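Local coordinates for hypothetical protein TTHA1785 (Thermus thermophilus, PDB 2EPG) that probably joins RNA ends as a GTP- and manganese-dependent RtcB-type ligase, sealing 2',3'-cyclic phosphate or 3'-phosphate ends to 5'-hydroxyl ends, at residues G85-F90 with V403-S408; N340-E345 with L353-G358. All coordinates share one frame; numbering follows the deposited sequence.

Contact 1: residues G85-F90 with V403-S408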
loop_
_atom_site.group_PDB
_atom_site.type_symbol
_atom_site.label_atom_id
_atom_site.label_comp_id
_atom_site.label_asym_id
_atom_site.label_seq_id
_atom_site.Cartn_x
_atom_site.Cartn_y
_atom_site.Cartn_z
ATOM N N GLY A 85 1.843 -10.290 2.160
ATOM C CA GLY A 85 3.041 -10.206 1.349
ATOM C C GLY A 85 2.787 -10.931 0.028
ATOM O O GLY A 85 3.691 -11.106 -0.778
ATOM N N GLY A 86 1.547 -11.345 -0.209
ATOM C CA GLY A 86 1.248 -12.068 -1.432
ATOM C C GLY A 86 0.801 -11.257 -2.641
ATOM O O GLY A 86 0.217 -10.190 -2.512
ATOM N N VAL A 87 1.098 -11.787 -3.823
ATOM C CA VAL A 87 0.728 -11.188 -5.095
ATOM C C VAL A 87 0.169 -12.348 -5.908
ATOM O O VAL A 87 0.823 -13.397 -6.045
ATOM C CB VAL A 87 1.958 -10.583 -5.819
ATOM C CG1 VAL A 87 1.584 -10.135 -7.234
ATOM C CG2 VAL A 87 2.508 -9.408 -5.024
ATOM N N ALA A 88 -1.037 -12.178 -6.443
ATOM C CA ALA A 88 -1.664 -13.243 -7.233
ATOM C C ALA A 88 -2.484 -12.646 -8.358
ATOM O O ALA A 88 -3.443 -11.919 -8.114
ATOM C CB ALA A 88 -2.564 -14.116 -6.328
ATOM N N ALA A 89 -2.105 -12.959 -9.590
ATOM C CA ALA A 89 -2.800 -12.448 -10.757
ATOM C C ALA A 89 -3.802 -13.499 -11.250
ATOM O O ALA A 89 -3.508 -14.705 -11.240
ATOM C CB ALA A 89 -1.783 -12.108 -11.853
ATOM N N PHE A 90 -4.990 -13.035 -11.646
ATOM C CA PHE A 90 -6.053 -13.903 -12.140
ATOM C C PHE A 90 -6.571 -13.417 -13.493
ATOM O O PHE A 90 -6.830 -12.225 -13.665
ATOM C CB PHE A 90 -7.189 -13.958 -11.118
ATOM C CG PHE A 90 -6.850 -14.767 -9.883
ATOM C CD1 PHE A 90 -6.207 -14.179 -8.796
ATOM C CD2 PHE A 90 -7.147 -16.123 -9.829
ATOM C CE1 PHE A 90 -5.868 -14.929 -7.670
ATOM C CE2 PHE A 90 -6.808 -16.885 -8.705
ATOM C CZ PHE A 90 -6.171 -16.291 -7.626
ATOM N N VAL A 403 9.257 -10.789 -13.581
ATOM C CA VAL A 403 9.091 -11.818 -12.561
ATOM C C VAL A 403 8.123 -11.676 -11.405
ATOM O O VAL A 403 7.926 -12.645 -10.674
ATOM C CB VAL A 403 10.469 -12.190 -11.942
ATOM C CG1 VAL A 403 11.497 -12.399 -13.076
ATOM C CG2 VAL A 403 10.939 -11.099 -10.968
ATOM N N SER A 404 7.514 -10.510 -11.209
ATOM C CA SER A 404 6.602 -10.368 -10.072
ATOM C C SER A 404 5.355 -9.583 -10.413
ATOM O O SER A 404 4.754 -8.977 -9.533
ATOM C CB SER A 404 7.330 -9.683 -8.900
ATOM O OG SER A 404 7.734 -8.359 -9.222
ATOM N N PHE A 405 4.954 -9.608 -11.677
ATOM C CA PHE A 405 3.802 -8.818 -12.113
ATOM C C PHE A 405 4.037 -7.358 -11.679
ATOM O O PHE A 405 3.149 -6.689 -11.143
ATOM C CB PHE A 405 2.512 -9.382 -11.497
ATOM C CG PHE A 405 2.198 -10.792 -11.949
ATOM C CD1 PHE A 405 2.347 -11.869 -11.086
ATOM C CD2 PHE A 405 1.787 -11.033 -13.254
ATOM C CE1 PHE A 405 2.092 -13.169 -11.523
ATOM C CE2 PHE A 405 1.529 -12.329 -13.706
ATOM C CZ PHE A 405 1.684 -13.401 -12.832
ATOM N N GLY A 406 5.262 -6.885 -11.899
ATOM C CA GLY A 406 5.620 -5.524 -11.541
ATOM C C GLY A 406 5.258 -5.190 -10.104
ATOM O O GLY A 406 4.620 -4.169 -9.851
ATOM N N SER A 407 5.673 -6.050 -9.171
ATOM C CA SER A 407 5.371 -5.889 -7.755
ATOM C C SER A 407 6.611 -5.878 -6.860
ATOM O O SER A 407 7.628 -6.473 -7.193
ATOM C CB SER A 407 4.470 -7.032 -7.295
ATOM O OG SER A 407 3.276 -7.070 -8.055
ATOM N N SER A 408 6.514 -5.209 -5.717
ATOM C CA SER A 408 7.613 -5.191 -4.787
ATOM C C SER A 408 7.109 -5.336 -3.352
ATOM O O SER A 408 5.951 -5.681 -3.125
ATOM C CB SER A 408 8.444 -3.919 -4.959
ATOM O OG SER A 408 9.705 -4.087 -4.335
#
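Val87 and Ala89 of strand 86-90 pack against Phe405 and Ser407 in a buried contact made mainly by side chains, where the turn following helix 398-403 lies over one face of the strand. The backbones stay well apart, with 7.5 Å between Val87 CA and Ser407 CA. Ala89 CB sits over the centre of the Phe405 ring, 3.8 Å from its centroid and 10° off the normal, a CH-pi contact. Val87 touches with both branches: CG1, anti to the backbone N (chi1 172°), reaches Ser407 OG at 3.6 Å, and CG2 lies 3.8 Å from Ser407 CB. Near its N-terminal end the strand carries a G1 beta bulge, Gly85 and Gly86 both facing Lys357; the phi of 98° at Gly85 suits glycine. Phe405 and Gly406 also have positive phi, and the turn they make is braced by Ser404 OG, which is hydrogen-bonded to Ser407 O at 2.8 Å, in the carbonyl plane, and also to Ala400 O. With the ring cut back to an alanine, the Ala89 methyl would probably lose its aromatic partner and a gap would open between strand and turn. Phe405 also packs on Leu71 and meets His347 edge-to-face, while the Ser407 hydroxyl is hydrogen-bonded to Arg356.

Contact 2: residues N340-E345 with L353-G358; sequences NNAKFE and LVHRKG
Leu353 begins the pairing with Phe344: its CD1 stands over the centre of the phenyl ring, 3.8 Å from the centroid and 10° off the normal, a CH-pi contact, and the same methyl touches Ala342 CB. Val354 follows in a hydrogen-bonded pair with Lys343, its N giving a nearly straight bond (176°) to Lys343 O at 2.8 Å. The imidazole of His355 takes Ala342 CB over one face, toward the rim, while its NE2 is hydrogen-bonded to the backbone N of Ser99. Arg356, extended from CG to NE, forms an end-on salt bridge with Glu345: NH1 meets OE1 and NH2 meets OE2, each at 2.9 Å, the planes 37° apart, and OE1 also bonds His347 NE2. Val354 CG1 lies 3.7 Å above the guanidinium plane, and a water at the guanidinium edge links NH2 to Asn341 O. NE and NH1 are also engaged, with Ser407 OG and Phe405 O, which should fix the group's rotation. Gly358 N donates to Asn340 OD1 at 2.8 Å, and Asn340 ND2 bonds the carbonyl of Asp106, a predicted manganese ligand. Asn340, a predicted GMP ligand, is thus held where the hairpin pairing runs out, consistent with a place in the GMP-binding site of RtcB ligases.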
loop_
_atom_site.group_PDB
_atom_site.type_symbol
_atom_site.label_atom_id
_atom_site.label_comp_id
_atom_site.label_asym_id
_atom_site.label_seq_id
_atom_site.Cartn_x
_atom_site.Cartn_y
_atom_site.Cartn_z
ATOM N N ASN A 340 -2.498 -2.698 -0.075
ATOM C CA ASN A 340 -3.534 -3.743 -0.161
ATOM C C ASN A 340 -4.473 -3.320 -1.281
ATOM O O ASN A 340 -5.110 -2.272 -1.180
ATOM C CB ASN A 340 -4.379 -3.866 1.124
ATOM C CG ASN A 340 -3.594 -4.386 2.315
ATOM O OD1 ASN A 340 -2.818 -5.328 2.204
ATOM N ND2 ASN A 340 -3.821 -3.784 3.471
ATOM N N ASN A 341 -4.563 -4.112 -2.345
ATOM C CA ASN A 341 -5.453 -3.761 -3.437
ATOM C C ASN A 341 -5.444 -4.784 -4.562
ATOM O O ASN A 341 -4.489 -5.526 -4.716
ATOM C CB ASN A 341 -5.037 -2.410 -4.010
ATOM C CG ASN A 341 -6.217 -1.515 -4.296
ATOM O OD1 ASN A 341 -6.058 -0.394 -4.786
ATOM N ND2 ASN A 341 -7.414 -2.000 -3.989
ATOM N N ALA A 342 -6.522 -4.835 -5.336
ATOM C CA ALA A 342 -6.584 -5.717 -6.496
ATOM C C ALA A 342 -6.840 -4.738 -7.629
ATOM O O ALA A 342 -7.714 -3.874 -7.526
ATOM C CB ALA A 342 -7.725 -6.710 -6.383
ATOM N N LYS A 343 -6.072 -4.857 -8.701
ATOM C CA LYS A 343 -6.206 -3.937 -9.815
ATOM C C LYS A 343 -6.070 -4.649 -11.133
ATOM O O LYS A 343 -5.328 -5.634 -11.240
ATOM C CB LYS A 343 -5.115 -2.872 -9.735
ATOM C CG LYS A 343 -5.007 -2.223 -8.363
ATOM C CD LYS A 343 -4.158 -0.994 -8.425
ATOM C CE LYS A 343 -4.768 0.047 -9.342
ATOM N NZ LYS A 343 -3.723 1.064 -9.603
ATOM N N PHE A 344 -6.784 -4.159 -12.137
ATOM C CA PHE A 344 -6.671 -4.755 -13.453
ATOM C C PHE A 344 -5.449 -4.121 -14.103
ATOM O O PHE A 344 -5.344 -2.903 -14.187
ATOM C CB PHE A 344 -7.919 -4.491 -14.297
ATOM C CG PHE A 344 -9.093 -5.359 -13.918
ATOM C CD1 PHE A 344 -10.061 -4.900 -13.028
ATOM C CD2 PHE A 344 -9.216 -6.644 -14.440
ATOM C CE1 PHE A 344 -11.144 -5.721 -12.668
ATOM C CE2 PHE A 344 -10.284 -7.466 -14.090
ATOM C CZ PHE A 344 -11.253 -7.005 -13.204
ATOM N N GLU A 345 -4.529 -4.956 -14.568
ATOM C CA GLU A 345 -3.301 -4.469 -15.183
ATOM C C GLU A 345 -2.917 -5.321 -16.395
ATOM O O GLU A 345 -3.418 -6.433 -16.570
ATOM C CB GLU A 345 -2.166 -4.505 -14.155
ATOM C CG GLU A 345 -2.398 -3.640 -12.924
ATOM C CD GLU A 345 -1.302 -3.785 -11.874
ATOM O OE1 GLU A 345 -0.387 -4.644 -12.030
ATOM O OE2 GLU A 345 -1.362 -3.033 -10.876
ATOM N N LEU A 353 -6.269 -9.443 -13.312
ATOM C CA LEU A 353 -6.575 -8.802 -12.046
ATOM C C LEU A 353 -5.485 -9.219 -11.055
ATOM O O LEU A 353 -5.353 -10.403 -10.738
ATOM C CB LEU A 353 -7.941 -9.259 -11.528
ATOM C CG LEU A 353 -8.301 -8.714 -10.143
ATOM C CD1 LEU A 353 -8.543 -7.219 -10.243
ATOM C CD2 LEU A 353 -9.543 -9.441 -9.607
ATOM N N VAL A 354 -4.732 -8.248 -10.549
ATOM C CA VAL A 354 -3.648 -8.543 -9.616
ATOM C C VAL A 354 -3.995 -8.234 -8.165
ATOM O O VAL A 354 -4.222 -7.069 -7.816
ATOM C CB VAL A 354 -2.373 -7.747 -9.984
ATOM C CG1 VAL A 354 -1.199 -8.169 -9.075
ATOM C CG2 VAL A 354 -2.035 -7.972 -11.452
ATOM N N HIS A 355 -4.027 -9.284 -7.335
ATOM C CA HIS A 355 -4.319 -9.156 -5.913
ATOM C C HIS A 355 -2.978 -8.916 -5.221
ATOM O O HIS A 355 -2.001 -9.659 -5.434
ATOM C CB HIS A 355 -4.909 -10.449 -5.316
ATOM C CG HIS A 355 -6.294 -10.787 -5.781
ATOM N ND1 HIS A 355 -6.560 -11.299 -7.034
ATOM C CD2 HIS A 355 -7.483 -10.738 -5.130
ATOM C CE1 HIS A 355 -7.856 -11.555 -7.132
ATOM N NE2 HIS A 355 -8.437 -11.226 -5.991
ATOM N N ARG A 356 -2.941 -7.889 -4.386
ATOM C CA ARG A 356 -1.736 -7.561 -3.648
ATOM C C ARG A 356 -2.158 -7.257 -2.234
ATOM O O ARG A 356 -2.870 -6.288 -1.999
ATOM C CB ARG A 356 -1.027 -6.326 -4.242
ATOM C CG ARG A 356 -0.453 -6.501 -5.666
ATOM C CD ARG A 356 0.545 -5.373 -6.015
ATOM N NE ARG A 356 1.112 -5.501 -7.357
ATOM C CZ ARG A 356 0.555 -5.011 -8.465
ATOM N NH1 ARG A 356 1.147 -5.189 -9.638
ATOM N NH2 ARG A 356 -0.593 -4.341 -8.412
ATOM N N LYS A 357 -1.744 -8.100 -1.300
ATOM C CA LYS A 357 -2.055 -7.888 0.107
ATOM C C LYS A 357 -0.713 -7.744 0.779
ATOM O O LYS A 357 0.064 -8.702 0.820
ATOM C CB LYS A 357 -2.789 -9.082 0.725
ATOM C CG LYS A 357 -3.348 -8.747 2.116
ATOM C CD LYS A 357 -3.488 -9.943 3.052
ATOM C CE LYS A 357 -4.215 -11.105 2.431
ATOM N NZ LYS A 357 -4.584 -12.141 3.432
ATOM N N GLY A 358 -0.436 -6.557 1.305
ATOM C CA GLY A 358 0.847 -6.327 1.949
ATOM C C GLY A 358 1.986 -6.415 0.945
ATOM O O GLY A 358 3.019 -7.034 1.199
HETATM O O HOH W 1 -2.437 -3.885 -5.979
#

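How the contacts relate
Strand 350-357 is the element joining the two contacts, whose centres lie 8 Å apart: it pairs antiparallel with strand 86-90 of contact 1 along one edge and with strand 332-347 of contact 2 along the other. In sequence, 85-90 comes first, then the hairpin segments 340-345 and 353-358, and finally 403-408, so the long-range contact brackets the local one. Direct links bear out the junction: Gly85 N lies 2.7 Å from Lys357 O, a probable hydrogen bond, and the Arg356 side chain reaches across to 403-408. Segment 403-408, which immediately precedes the predicted guanylylated His410, is thus tied to the hairpin, consistent with a shared framework beside the active site.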